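Local coordinates for protein putative rRNA methylase (Clostridium thermocellum ATCC 27405, PDB 3EEY) that binds S-adenosylmethionine and probably acts as a methyltransferase, with ribosomal RNA as its presumed substrate, at residues I79-G82 with K88-D91; F99-L104 with I111-E116; G107-S112 with G142-F147; E116-A121 with F147-K152. All coordinates share one frame; numbering follows the deposited sequence.

In the fold
All four contacts sit on the Rossmann-like methyltransferase fold; contacts 1, 2 and 4 are partly buried and contact 3 is on the surface. Contact 1 lies apart, about 17 Å centre to centre from contact 2, where the edge strand 76-79 runs into its loop; a buried isoleucine and a tyrosine-aspartate bond carry it. Contact 2 is backbone and threonine chemistry over S-adenosylmethionine, at the end of strand 94-101. It touches contact 3, a polar meeting of two loops, and shares I111 and S112 with it. Contacts 2 and 4 both use helix 115-128 and are joined by E149 of contact 4, which probably bonds T113 and lies close to T118; exposed ion pairs line contact 4's outer side.

Contact 1: residues I79-G82 with K88-D91; sequences IKDG and KYID
The ring of Y89 lies over I79 and ends at the carboxylate of D81. On the packed side, I79 CG2 stands over one ring face, 3.7 Å from the centroid of the Y89 ring and 15° off the ring normal, a CH-pi contact. Its other branch follows the root of the tyrosine, I79 CD1 coming within 3.8 Å of Y89 CB. I79 is buried and backs onto F51 and F53 of strand 49-53, so the ring closes over the end of edge strand 76-79.

The far rim is looser and wetter. D81 OD2 sits at the ring edge and accepts a hydrogen bond from Y89 OH at 2.6 Å, on the anti side of a carboxylate turned almost perpendicular to the ring (87°). With CG anti to its backbone N (chi1 -158°), the D81 side chain is directed at the tyrosine. A water donates to D81 OD2 at 2.7 Å and accepts from K88 NZ at 2.8 Å, joining the exposed lysine to the aspartate without direct ion pairing. D81 OD1 takes the backbone N-H of G82, a residue touching S-adenosylmethionine, and a bond from N85.

Both carboxylate oxygens are thus engaged, which fixes the group's rotation. Phenol, water, amides and the nearby lysine would all be expected to favour the charged form of D81.

Contact 2: residues F99-L104 with I111-E116; sequences FNLGYL and ISTRPE. With SAM (S-adenosylmethionine), chain K.
T113 turns its two branches to different partners. Its OG1 lies between the backbone N and the carbonyl carbon (chi1 54°), directed at the end of strand 94-101, where the N-H of G102 makes a weak, bent bond to T113 OG1 at 3.1 Å. That hydroxyl has a stronger partner in E149 OE1 on helix 148-157. The same torsion carries the methyl to the cofactor: T113 CG2 rests 3.6 Å from C8 of the S-adenosylmethionine adenine. L101 crosses T113 at about a right angle, and L101 CB packs 3.8 Å from T113 OG1.

In return, the backbone N of T113 donates to G102 O at 3.3 Å, rather straight at the hydrogen (161°) but coming from above the carbonyl plane. The backbone angles of G102 call for glycine. These are the C-terminal ends of the parallel strands, the usual cofactor site of Rossmann-fold methyltransferases, and the loop after the strand returns across it before helix 115-128 starts.

S112 lays its CB 3.4 Å from G102 O. Beside it, of the Y103 side chain only CB meets the 111-116 segment, 3.7 Å from I111 O; CG, set between its own backbone N and carbonyl carbon (chi1 50°), leads the ring away to stack with H109. On the cofactor side, Y103 O and N100 O approach the methyl carbon, N100 O lying 3.4 Å from CE of S-adenosylmethionine, and L104 CB packs near the ribose O3'.

Contact 3: residues G107-S112 with G142-F147; sequences GDHSIS and GGDTGF. With SO4 (sulfate ion), chain M.
H109 and D144 meet side chain to side chain, and all the direct contact between the two loops passes through this pair. Of the polar interactions, the one across the loops is weak: H109 ND1 donates to D144 OD1 at 3.4 Å, with 149° at the hydrogen. The oxygen arrives at the imidazole edge, near the ring plane, while the carboxylate itself is turned 74° from that plane. D144 CG is anti to its carbonyl carbon (chi1 -68°), beside the backbone N, and this swings the carboxylate over to the histidine.

The anion contact uses the other ring nitrogen. H109 NE2 donates to O1 of a sulfate at 2.9 Å, again at the ring edge, and S106 N binds the same ion. The two acceptors, the aspartate one weak, would favour this ring orientation. The sulfate probably comes from the crystallisation liquor.

Within the loops, S110 OG donates to D108 OD1 at 3.3 Å, from well above the carboxylate plane. In the 142-147 loop, G142 and G146 exchange backbone hydrogen bonds, G146 N to G142 O measuring 2.8 Å, with T145 making the extra residue of a classic beta bulge.

Packing adds Y103, which touches both D144 and T145. The contact sits on the protein surface, between the loop leading from strand 94-101 to helix 115-128 and the loop leading from strand 133-139 to helix 148-157.

Contact 4: residues E116-A121 with F147-K152; sequences ETTIQA and FEEKEK
I119 reaches over the backbone of K152, its CD1 4.0 Å from K152 O and 4.4 Å from K152 CB. CG1 of the isoleucine is anti to its carbonyl carbon (chi1 -73°), with CD1 carried on toward the neighbouring helix, and F156 of that helix packs on the same side chain.

Next to I119, the buried T118 crosses E149, about a turn before K152, at about a right angle. T118 OG1 stands 2.8 Å from E149 OE2, close enough for a hydrogen bond, but R114 O competes for the same hydroxyl proton. E149 lies extended, CG anti to its backbone N (chi1 -180°), which takes the carboxylate from its helix to the threonine. The glutamate probably helps tie the start of helix 115-128 to helix 148-157, two helices that each follow a strand of the Rossmann-like sheet, and L101 of strand 94-101 packs against both T118 and E149.

Toward solvent the character changes to charge. K152 NZ forms a salt bridge with E148 OE2, one turn back in its own helix, at 2.7 Å along the anti lone pair. E116 OE1 stays 4.9 Å from E148 OE2; each carboxylate has its own cation, E148 that of K152 and E116 that of R114, which probably softens their approach.

Contact 1: residues I79-G82 with K88-D91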
loop_
_atom_site.group_PDB
_atom_site.type_symbol
_atom_site.label_atom_id
_atom_site.label_comp_id
_atom_site.label_asym_id
_atom_site.label_seq_id
_atom_site.Cartn_x
_atom_site.Cartn_y
_atom_site.Cartn_z
ATOM N N ILE A 79 -26.643 14.474 3.343
ATOM C CA ILE A 79 -26.968 15.438 2.298
ATOM C C ILE A 79 -27.302 14.690 1.015
ATOM O O ILE A 79 -26.506 13.881 0.539
ATOM C CB ILE A 79 -25.790 16.423 2.073
ATOM C CG1 ILE A 79 -25.625 17.338 3.295
ATOM C CG2 ILE A 79 -26.007 17.260 0.833
ATOM C CD1 ILE A 79 -24.198 17.684 3.620
ATOM N N LYS A 80 -28.494 14.936 0.474
ATOM C CA LYS A 80 -28.870 14.346 -0.798
ATOM C C LYS A 80 -28.439 15.273 -1.938
ATOM O O LYS A 80 -29.249 15.977 -2.549
ATOM C CB LYS A 80 -30.366 14.027 -0.862
ATOM C CG LYS A 80 -30.727 13.046 -1.976
ATOM C CD LYS A 80 -32.030 13.433 -2.652
ATOM C CE LYS A 80 -32.197 12.707 -3.971
ATOM N NZ LYS A 80 -33.404 13.169 -4.709
ATOM N N ASP A 81 -27.138 15.271 -2.194
ATOM C CA ASP A 81 -26.549 15.996 -3.310
ATOM C C ASP A 81 -25.296 15.247 -3.751
ATOM O O ASP A 81 -24.783 14.397 -3.022
ATOM C CB ASP A 81 -26.200 17.429 -2.890
ATOM C CG ASP A 81 -26.082 18.392 -4.072
ATOM O OD1 ASP A 81 -26.221 17.967 -5.242
ATOM O OD2 ASP A 81 -25.844 19.590 -3.814
ATOM N N GLY A 82 -24.814 15.552 -4.951
ATOM C CA GLY A 82 -23.573 14.978 -5.440
ATOM C C GLY A 82 -22.378 15.426 -4.627
ATOM O O GLY A 82 -22.367 16.535 -4.106
ATOM N N LYS A 88 -20.248 23.376 -1.006
ATOM C CA LYS A 88 -21.442 24.163 -0.676
ATOM C C LYS A 88 -21.944 23.919 0.753
ATOM O O LYS A 88 -22.713 24.717 1.290
ATOM C CB LYS A 88 -22.574 23.865 -1.666
ATOM C CG LYS A 88 -22.301 24.336 -3.084
ATOM C CD LYS A 88 -23.394 23.920 -4.043
ATOM C CE LYS A 88 -23.017 24.309 -5.457
ATOM N NZ LYS A 88 -23.940 23.741 -6.474
ATOM N N TYR A 89 -21.502 22.822 1.362
ATOM C CA TYR A 89 -22.049 22.387 2.634
ATOM C C TYR A 89 -21.006 22.397 3.734
ATOM O O TYR A 89 -21.340 22.404 4.919
ATOM C CB TYR A 89 -22.643 20.989 2.489
ATOM C CG TYR A 89 -23.716 20.875 1.433
ATOM C CD1 TYR A 89 -25.058 21.102 1.745
ATOM C CD2 TYR A 89 -23.395 20.517 0.123
ATOM C CE1 TYR A 89 -26.055 20.986 0.771
ATOM C CE2 TYR A 89 -24.382 20.401 -0.858
ATOM C CZ TYR A 89 -25.707 20.641 -0.524
ATOM O OH TYR A 89 -26.686 20.516 -1.479
ATOM N N ILE A 90 -19.736 22.390 3.334
ATOM C CA ILE A 90 -18.616 22.312 4.269
ATOM C C ILE A 90 -17.714 23.536 4.080
ATOM O O ILE A 90 -17.364 23.882 2.949
ATOM C CB ILE A 90 -17.811 20.987 4.079
ATOM C CG1 ILE A 90 -18.759 19.779 4.073
ATOM C CG2 ILE A 90 -16.749 20.827 5.171
ATOM C CD1 ILE A 90 -18.197 18.516 3.458
ATOM N N ASP A 91 -17.358 24.192 5.182
ATOM C CA ASP A 91 -16.491 25.373 5.142
ATOM C C ASP A 91 -15.277 25.251 6.064
ATOM O O ASP A 91 -14.333 26.040 5.965
ATOM C CB ASP A 91 -17.288 26.653 5.445
ATOM C CG ASP A 91 -17.944 26.640 6.827
ATOM O OD1 ASP A 91 -18.191 25.548 7.389
ATOM O OD2 ASP A 91 -18.227 27.739 7.350
HETATM O O HOH W 1 -25.576 21.715 -5.529
#

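Contact 2: residues F99-L104 with I111-E116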
loop_
_atom_site.group_PDB
_atom_site.type_symbol
_atom_site.label_atom_id
_atom_site.label_comp_id
_atom_site.label_asym_id
_atom_site.label_seq_id
_atom_site.Cartn_x
_atom_site.Cartn_y
_atom_site.Cartn_z
ATOM N N PHE A 99 -13.961 7.791 -0.474
ATOM C CA PHE A 99 -14.650 7.508 -1.740
ATOM C C PHE A 99 -14.710 6.013 -1.966
ATOM O O PHE A 99 -13.710 5.298 -1.809
ATOM C CB PHE A 99 -13.915 8.141 -2.922
ATOM C CG PHE A 99 -14.085 9.616 -3.023
ATOM C CD1 PHE A 99 -15.101 10.157 -3.800
ATOM C CD2 PHE A 99 -13.231 10.469 -2.351
ATOM C CE1 PHE A 99 -15.252 11.524 -3.900
ATOM C CE2 PHE A 99 -13.372 11.839 -2.449
ATOM C CZ PHE A 99 -14.382 12.370 -3.210
ATOM N N ASN A 100 -15.887 5.543 -2.343
ATOM C CA ASN A 100 -16.083 4.155 -2.720
ATOM C C ASN A 100 -16.784 4.142 -4.076
ATOM O O ASN A 100 -17.980 4.396 -4.162
ATOM C CB ASN A 100 -16.915 3.469 -1.641
ATOM C CG ASN A 100 -16.581 2.014 -1.484
ATOM O OD1 ASN A 100 -17.078 1.177 -2.228
ATOM N ND2 ASN A 100 -15.738 1.698 -0.505
ATOM N N LEU A 101 -16.032 3.872 -5.138
ATOM C CA LEU A 101 -16.495 4.138 -6.501
ATOM C C LEU A 101 -17.180 2.958 -7.174
ATOM O O LEU A 101 -16.631 1.868 -7.230
ATOM C CB LEU A 101 -15.329 4.610 -7.376
ATOM C CG LEU A 101 -14.532 5.841 -6.948
ATOM C CD1 LEU A 101 -13.572 6.205 -8.071
ATOM C CD2 LEU A 101 -15.467 6.992 -6.647
ATOM N N GLY A 102 -18.370 3.206 -7.716
ATOM C CA GLY A 102 -19.161 2.190 -8.414
ATOM C C GLY A 102 -20.647 2.422 -8.206
ATOM O O GLY A 102 -21.072 3.558 -7.999
ATOM N N TYR A 103 -21.440 1.352 -8.255
ATOM C CA TYR A 103 -22.890 1.439 -7.995
ATOM C C TYR A 103 -23.271 0.961 -6.588
ATOM O O TYR A 103 -22.461 0.326 -5.907
ATOM C CB TYR A 103 -23.700 0.664 -9.054
ATOM C CG TYR A 103 -23.230 -0.751 -9.315
ATOM C CD1 TYR A 103 -22.562 -1.070 -10.496
ATOM C CD2 TYR A 103 -23.450 -1.774 -8.385
ATOM C CE1 TYR A 103 -22.121 -2.369 -10.747
ATOM C CE2 TYR A 103 -23.005 -3.077 -8.623
ATOM C CZ TYR A 103 -22.348 -3.369 -9.810
ATOM O OH TYR A 103 -21.910 -4.653 -10.064
ATOM N N LEU A 104 -24.506 1.254 -6.174
ATOM C CA LEU A 104 -25.055 0.781 -4.896
ATOM C C LEU A 104 -25.287 -0.737 -4.895
ATOM O O LEU A 104 -25.983 -1.257 -5.776
ATOM C CB LEU A 104 -26.358 1.526 -4.560
ATOM C CG LEU A 104 -27.207 1.125 -3.342
ATOM C CD1 LEU A 104 -26.463 1.293 -2.037
ATOM C CD2 LEU A 104 -28.499 1.925 -3.298
ATOM N N ILE A 111 -27.090 3.299 -11.973
ATOM C CA ILE A 111 -26.771 4.553 -11.279
ATOM C C ILE A 111 -25.453 4.429 -10.501
ATOM O O ILE A 111 -25.403 3.895 -9.383
ATOM C CB ILE A 111 -27.926 5.045 -10.365
ATOM C CG1 ILE A 111 -29.235 5.146 -11.164
ATOM C CG2 ILE A 111 -27.571 6.399 -9.740
ATOM C CD1 ILE A 111 -30.489 5.304 -10.317
ATOM N N SER A 112 -24.385 4.923 -11.119
ATOM C CA SER A 112 -23.043 4.813 -10.561
ATOM C C SER A 112 -22.255 6.113 -10.696
ATOM O O SER A 112 -22.663 7.030 -11.418
ATOM C CB SER A 112 -22.279 3.653 -11.216
ATOM O OG SER A 112 -22.244 3.785 -12.625
ATOM N N THR A 113 -21.130 6.176 -9.983
ATOM C CA THR A 113 -20.237 7.325 -10.018
ATOM C C THR A 113 -19.690 7.533 -11.430
ATOM O O THR A 113 -19.417 6.575 -12.157
ATOM C CB THR A 113 -19.064 7.192 -8.996
ATOM O OG1 THR A 113 -18.373 5.953 -9.191
ATOM C CG2 THR A 113 -19.555 7.275 -7.553
ATOM N N ARG A 114 -19.564 8.797 -11.812
ATOM C CA ARG A 114 -19.089 9.201 -13.138
ATOM C C ARG A 114 -17.715 9.853 -12.999
ATOM O O ARG A 114 -17.479 10.560 -12.020
ATOM C CB ARG A 114 -20.056 10.224 -13.746
ATOM C CG ARG A 114 -21.350 9.660 -14.306
ATOM C CD ARG A 114 -22.360 10.784 -14.504
ATOM N NE ARG A 114 -23.319 10.493 -15.567
ATOM C CZ ARG A 114 -23.196 10.900 -16.830
ATOM N NH1 ARG A 114 -22.147 11.624 -17.206
ATOM N NH2 ARG A 114 -24.126 10.582 -17.721
ATOM N N PRO A 115 -16.813 9.632 -13.980
ATOM C CA PRO A 115 -15.462 10.212 -13.950
ATOM C C PRO A 115 -15.428 11.714 -13.708
ATOM O O PRO A 115 -14.688 12.164 -12.838
ATOM C CB PRO A 115 -14.907 9.901 -15.343
ATOM C CG PRO A 115 -15.671 8.742 -15.814
ATOM C CD PRO A 115 -17.021 8.795 -15.179
ATOM N N GLU A 116 -16.237 12.459 -14.465
ATOM C CA GLU A 116 -16.320 13.926 -14.411
ATOM C C GLU A 116 -16.574 14.447 -13.000
ATOM O O GLU A 116 -15.850 15.316 -12.510
ATOM C CB GLU A 116 -17.440 14.444 -15.324
ATOM C CG GLU A 116 -17.600 13.718 -16.674
ATOM C CD GLU A 116 -18.570 12.533 -16.621
ATOM O OE1 GLU A 116 -18.191 11.439 -17.097
ATOM O OE2 GLU A 116 -19.702 12.691 -16.107
HETATM N N SAM K . -19.517 3.163 0.969
HETATM C CA SAM K . -20.779 2.582 0.412
HETATM C C SAM K . -21.381 1.520 1.336
HETATM O O SAM K . -22.199 0.684 0.932
HETATM O OXT SAM K . -21.068 1.487 2.525
HETATM C CB SAM K . -20.551 2.063 -1.003
HETATM C CG SAM K . -20.683 3.160 -2.055
HETATM S SD SAM K . -21.361 2.578 -3.632
HETATM C CE SAM K . -19.943 1.645 -4.274
HETATM C "C5'" SAM K . -21.324 4.118 -4.591
HETATM C "C4'" SAM K . -22.398 5.090 -4.093
HETATM O "O4'" SAM K . -22.146 6.407 -4.546
HETATM C "C3'" SAM K . -23.797 4.710 -4.576
HETATM O "O3'" SAM K . -24.656 4.663 -3.461
HETATM C "C2'" SAM K . -24.195 5.822 -5.527
HETATM O "O2'" SAM K . -25.581 6.108 -5.499
HETATM C "C1'" SAM K . -23.356 6.981 -5.001
HETATM N N9 SAM K . -23.100 8.035 -6.002
HETATM C C8 SAM K . -23.098 7.938 -7.374
HETATM N N7 SAM K . -22.818 9.162 -7.887
HETATM C C5 SAM K . -22.646 10.029 -6.859
HETATM C C6 SAM K . -22.351 11.387 -6.795
HETATM N N6 SAM K . -22.164 12.118 -7.891
HETATM N N1 SAM K . -22.254 11.988 -5.560
HETATM C C2 SAM K . -22.442 11.282 -4.392
HETATM N N3 SAM K . -22.722 9.941 -4.464
HETATM C C4 SAM K . -22.826 9.329 -5.672
#

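Contact 3: residues G107-S112 with G142-F147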
loop_
_atom_site.group_PDB
_atom_site.type_symbol
_atom_site.label_atom_id
_atom_site.label_comp_id
_atom_site.label_asym_id
_atom_site.label_seq_id
_atom_site.Cartn_x
_atom_site.Cartn_y
_atom_site.Cartn_z
ATOM N N GLY A 107 -28.876 -2.606 -5.231
ATOM C CA GLY A 107 -29.600 -1.454 -5.761
ATOM C C GLY A 107 -29.494 -1.347 -7.269
ATOM O O GLY A 107 -29.119 -2.311 -7.941
ATOM N N ASP A 108 -29.829 -0.167 -7.791
ATOM C CA ASP A 108 -29.808 0.113 -9.228
ATOM C C ASP A 108 -28.373 0.114 -9.779
ATOM O O ASP A 108 -27.561 0.986 -9.437
ATOM C CB ASP A 108 -30.487 1.462 -9.500
ATOM C CG ASP A 108 -31.133 1.542 -10.878
ATOM O OD1 ASP A 108 -30.718 0.808 -11.806
ATOM O OD2 ASP A 108 -32.067 2.360 -11.026
ATOM N N HIS A 109 -28.083 -0.866 -10.638
ATOM C CA HIS A 109 -26.742 -1.074 -11.200
ATOM C C HIS A 109 -26.307 -0.019 -12.222
ATOM O O HIS A 109 -25.108 0.144 -12.477
ATOM C CB HIS A 109 -26.637 -2.473 -11.819
ATOM C CG HIS A 109 -26.271 -3.545 -10.836
ATOM N ND1 HIS A 109 -25.331 -4.514 -11.111
ATOM C CD2 HIS A 109 -26.713 -3.794 -9.580
ATOM C CE1 HIS A 109 -25.216 -5.320 -10.070
ATOM N NE2 HIS A 109 -26.041 -4.903 -9.126
ATOM N N SER A 110 -27.281 0.684 -12.800
ATOM C CA SER A 110 -27.018 1.698 -13.823
ATOM C C SER A 110 -26.725 3.085 -13.236
ATOM O O SER A 110 -26.174 3.944 -13.925
ATOM C CB SER A 110 -28.167 1.762 -14.839
ATOM O OG SER A 110 -29.314 2.388 -14.291
ATOM N N ILE A 111 -27.090 3.299 -11.973
ATOM C CA ILE A 111 -26.771 4.553 -11.279
ATOM C C ILE A 111 -25.453 4.429 -10.501
ATOM O O ILE A 111 -25.403 3.895 -9.383
ATOM C CB ILE A 111 -27.926 5.045 -10.365
ATOM C CG1 ILE A 111 -29.235 5.146 -11.164
ATOM C CG2 ILE A 111 -27.571 6.399 -9.740
ATOM C CD1 ILE A 111 -30.489 5.304 -10.317
ATOM N N SER A 112 -24.385 4.923 -11.119
ATOM C CA SER A 112 -23.043 4.813 -10.561
ATOM C C SER A 112 -22.255 6.113 -10.696
ATOM O O SER A 112 -22.663 7.030 -11.418
ATOM C CB SER A 112 -22.279 3.653 -11.216
ATOM O OG SER A 112 -22.244 3.785 -12.625
ATOM N N GLY A 142 -14.552 -3.081 -13.994
ATOM C CA GLY A 142 -15.006 -4.307 -14.647
ATOM C C GLY A 142 -16.502 -4.432 -14.472
ATOM O O GLY A 142 -17.162 -3.467 -14.080
ATOM N N GLY A 143 -17.044 -5.613 -14.758
ATOM C CA GLY A 143 -18.480 -5.869 -14.583
ATOM C C GLY A 143 -19.365 -4.832 -15.255
ATOM O O GLY A 143 -19.016 -4.308 -16.321
ATOM N N ASP A 144 -20.492 -4.513 -14.613
ATOM C CA ASP A 144 -21.421 -3.482 -15.099
ATOM C C ASP A 144 -20.764 -2.100 -15.104
ATOM O O ASP A 144 -20.991 -1.298 -16.014
ATOM C CB ASP A 144 -22.694 -3.444 -14.240
ATOM C CG ASP A 144 -23.562 -4.692 -14.398
ATOM O OD1 ASP A 144 -24.803 -4.537 -14.451
ATOM O OD2 ASP A 144 -23.020 -5.819 -14.459
ATOM N N THR A 145 -19.941 -1.859 -14.082
ATOM C CA THR A 145 -19.211 -0.609 -13.860
ATOM C C THR A 145 -18.331 -0.191 -15.053
ATOM O O THR A 145 -18.363 0.967 -15.472
ATOM C CB THR A 145 -18.382 -0.711 -12.539
ATOM O OG1 THR A 145 -19.271 -0.783 -11.417
ATOM C CG2 THR A 145 -17.454 0.469 -12.352
ATOM N N GLY A 146 -17.576 -1.133 -15.612
ATOM C CA GLY A 146 -16.676 -0.832 -16.726
ATOM C C GLY A 146 -15.362 -0.236 -16.250
ATOM O O GLY A 146 -15.076 -0.235 -15.057
ATOM N N PHE A 147 -14.575 0.302 -17.179
ATOM C CA PHE A 147 -13.179 0.659 -16.896
ATOM C C PHE A 147 -12.839 2.140 -17.044
ATOM O O PHE A 147 -11.744 2.564 -16.680
ATOM C CB PHE A 147 -12.250 -0.134 -17.814
ATOM C CG PHE A 147 -12.339 -1.625 -17.647
ATOM C CD1 PHE A 147 -11.568 -2.275 -16.688
ATOM C CD2 PHE A 147 -13.170 -2.389 -18.469
ATOM C CE1 PHE A 147 -11.637 -3.654 -16.533
ATOM C CE2 PHE A 147 -13.235 -3.767 -18.327
ATOM C CZ PHE A 147 -12.466 -4.395 -17.353
HETATM S S SO4 M . -24.479 -5.998 -5.946
HETATM O O1 SO4 M . -25.701 -5.260 -6.253
HETATM O O2 SO4 M . -24.251 -7.007 -6.978
HETATM O O3 SO4 M . -23.349 -5.074 -5.913
HETATM O O4 SO4 M . -24.614 -6.646 -4.643
#

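Contact 4: residues E116-A121 with F147-K152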
loop_
_atom_site.group_PDB
_atom_site.type_symbol
_atom_site.label_atom_id
_atom_site.label_comp_id
_atom_site.label_asym_id
_atom_site.label_seq_id
_atom_site.Cartn_x
_atom_site.Cartn_y
_atom_site.Cartn_z
ATOM N N GLU A 116 -16.237 12.459 -14.465
ATOM C CA GLU A 116 -16.320 13.926 -14.411
ATOM C C GLU A 116 -16.574 14.447 -13.000
ATOM O O GLU A 116 -15.850 15.316 -12.510
ATOM C CB GLU A 116 -17.440 14.444 -15.324
ATOM C CG GLU A 116 -17.600 13.718 -16.674
ATOM C CD GLU A 116 -18.570 12.533 -16.621
ATOM O OE1 GLU A 116 -18.191 11.439 -17.097
ATOM O OE2 GLU A 116 -19.702 12.691 -16.107
ATOM N N THR A 117 -17.596 13.884 -12.355
ATOM C CA THR A 117 -18.058 14.337 -11.044
ATOM C C THR A 117 -17.158 13.824 -9.928
ATOM O O THR A 117 -16.982 14.496 -8.907
ATOM C CB THR A 117 -19.548 13.959 -10.796
ATOM O OG1 THR A 117 -19.770 12.586 -11.131
ATOM C CG2 THR A 117 -20.469 14.803 -11.666
ATOM N N THR A 118 -16.586 12.637 -10.130
ATOM C CA THR A 118 -15.622 12.063 -9.182
ATOM C C THR A 118 -14.367 12.924 -9.120
ATOM O O THR A 118 -13.922 13.286 -8.027
ATOM C CB THR A 118 -15.257 10.605 -9.522
ATOM O OG1 THR A 118 -16.443 9.801 -9.536
ATOM C CG2 THR A 118 -14.282 10.039 -8.493
ATOM N N ILE A 119 -13.830 13.273 -10.292
ATOM C CA ILE A 119 -12.674 14.170 -10.403
ATOM C C ILE A 119 -12.948 15.543 -9.753
ATOM O O ILE A 119 -12.110 16.066 -9.015
ATOM C CB ILE A 119 -12.199 14.293 -11.894
ATOM C CG1 ILE A 119 -11.501 13.002 -12.329
ATOM C CG2 ILE A 119 -11.259 15.470 -12.089
ATOM C CD1 ILE A 119 -11.502 12.755 -13.820
ATOM N N GLN A 120 -14.127 16.104 -10.021
ATOM C CA GLN A 120 -14.585 17.335 -9.368
ATOM C C GLN A 120 -14.598 17.219 -7.846
ATOM O O GLN A 120 -14.037 18.074 -7.161
ATOM C CB GLN A 120 -15.997 17.692 -9.815
ATOM C CG GLN A 120 -16.108 18.535 -11.044
ATOM C CD GLN A 120 -17.500 19.091 -11.176
ATOM O OE1 GLN A 120 -17.899 19.973 -10.409
ATOM N NE2 GLN A 120 -18.264 18.564 -12.133
ATOM N N ALA A 121 -15.246 16.169 -7.328
ATOM C CA ALA A 121 -15.311 15.916 -5.874
ATOM C C ALA A 121 -13.943 15.708 -5.258
ATOM O O ALA A 121 -13.702 16.163 -4.138
ATOM C CB ALA A 121 -16.174 14.735 -5.574
ATOM N N PHE A 147 -14.575 0.302 -17.179
ATOM C CA PHE A 147 -13.179 0.659 -16.896
ATOM C C PHE A 147 -12.839 2.140 -17.044
ATOM O O PHE A 147 -11.744 2.564 -16.680
ATOM C CB PHE A 147 -12.250 -0.134 -17.814
ATOM C CG PHE A 147 -12.339 -1.625 -17.647
ATOM C CD1 PHE A 147 -11.568 -2.275 -16.688
ATOM C CD2 PHE A 147 -13.170 -2.389 -18.469
ATOM C CE1 PHE A 147 -11.637 -3.654 -16.533
ATOM C CE2 PHE A 147 -13.235 -3.767 -18.327
ATOM C CZ PHE A 147 -12.466 -4.395 -17.353
ATOM N N GLU A 148 -13.780 2.912 -17.576
ATOM C CA GLU A 148 -13.565 4.302 -17.966
ATOM C C GLU A 148 -13.295 5.226 -16.772
ATOM O O GLU A 148 -12.466 6.132 -16.859
ATOM C CB GLU A 148 -14.784 4.785 -18.770
ATOM C CG GLU A 148 -14.729 6.214 -19.317
ATOM C CD GLU A 148 -16.117 6.850 -19.451
ATOM O OE1 GLU A 148 -17.132 6.202 -19.096
ATOM O OE2 GLU A 148 -16.192 8.012 -19.906
ATOM N N GLU A 149 -14.005 4.987 -15.672
ATOM C CA GLU A 149 -13.836 5.759 -14.446
ATOM C C GLU A 149 -12.488 5.516 -13.796
ATOM O O GLU A 149 -11.813 6.474 -13.413
ATOM C CB GLU A 149 -14.961 5.479 -13.445
ATOM C CG GLU A 149 -14.805 6.280 -12.162
ATOM C CD GLU A 149 -16.003 6.207 -11.267
ATOM O OE1 GLU A 149 -16.556 5.102 -11.074
ATOM O OE2 GLU A 149 -16.374 7.263 -10.732
ATOM N N LYS A 150 -12.103 4.244 -13.689
ATOM C CA LYS A 150 -10.787 3.857 -13.181
ATOM C C LYS A 150 -9.671 4.575 -13.946
ATOM O O LYS A 150 -8.819 5.231 -13.332
ATOM C CB LYS A 150 -10.580 2.334 -13.257
ATOM C CG LYS A 150 -9.221 1.872 -12.716
ATOM C CD LYS A 150 -8.818 0.484 -13.204
ATOM C CE LYS A 150 -8.181 0.491 -14.586
ATOM N NZ LYS A 150 -6.706 0.254 -14.537
ATOM N N GLU A 151 -9.719 4.475 -15.277
ATOM C CA GLU A 151 -8.700 5.041 -16.158
ATOM C C GLU A 151 -8.588 6.559 -16.043
ATOM O O GLU A 151 -7.489 7.083 -15.897
ATOM C CB GLU A 151 -8.965 4.625 -17.612
ATOM C CG GLU A 151 -8.734 3.147 -17.890
ATOM C CD GLU A 151 -7.264 2.804 -18.030
ATOM O OE1 GLU A 151 -6.684 3.074 -19.108
ATOM O OE2 GLU A 151 -6.691 2.261 -17.060
ATOM N N LYS A 152 -9.722 7.255 -16.067
ATOM C CA LYS A 152 -9.717 8.710 -15.981
ATOM C C LYS A 152 -9.326 9.250 -14.604
ATOM O O LYS A 152 -8.531 10.188 -14.529
ATOM C CB LYS A 152 -11.051 9.304 -16.453
ATOM C CG LYS A 152 -11.279 9.147 -17.941
ATOM C CD LYS A 152 -12.614 9.712 -18.391
ATOM C CE LYS A 152 -12.836 9.441 -19.879
ATOM N NZ LYS A 152 -14.201 9.841 -20.327
#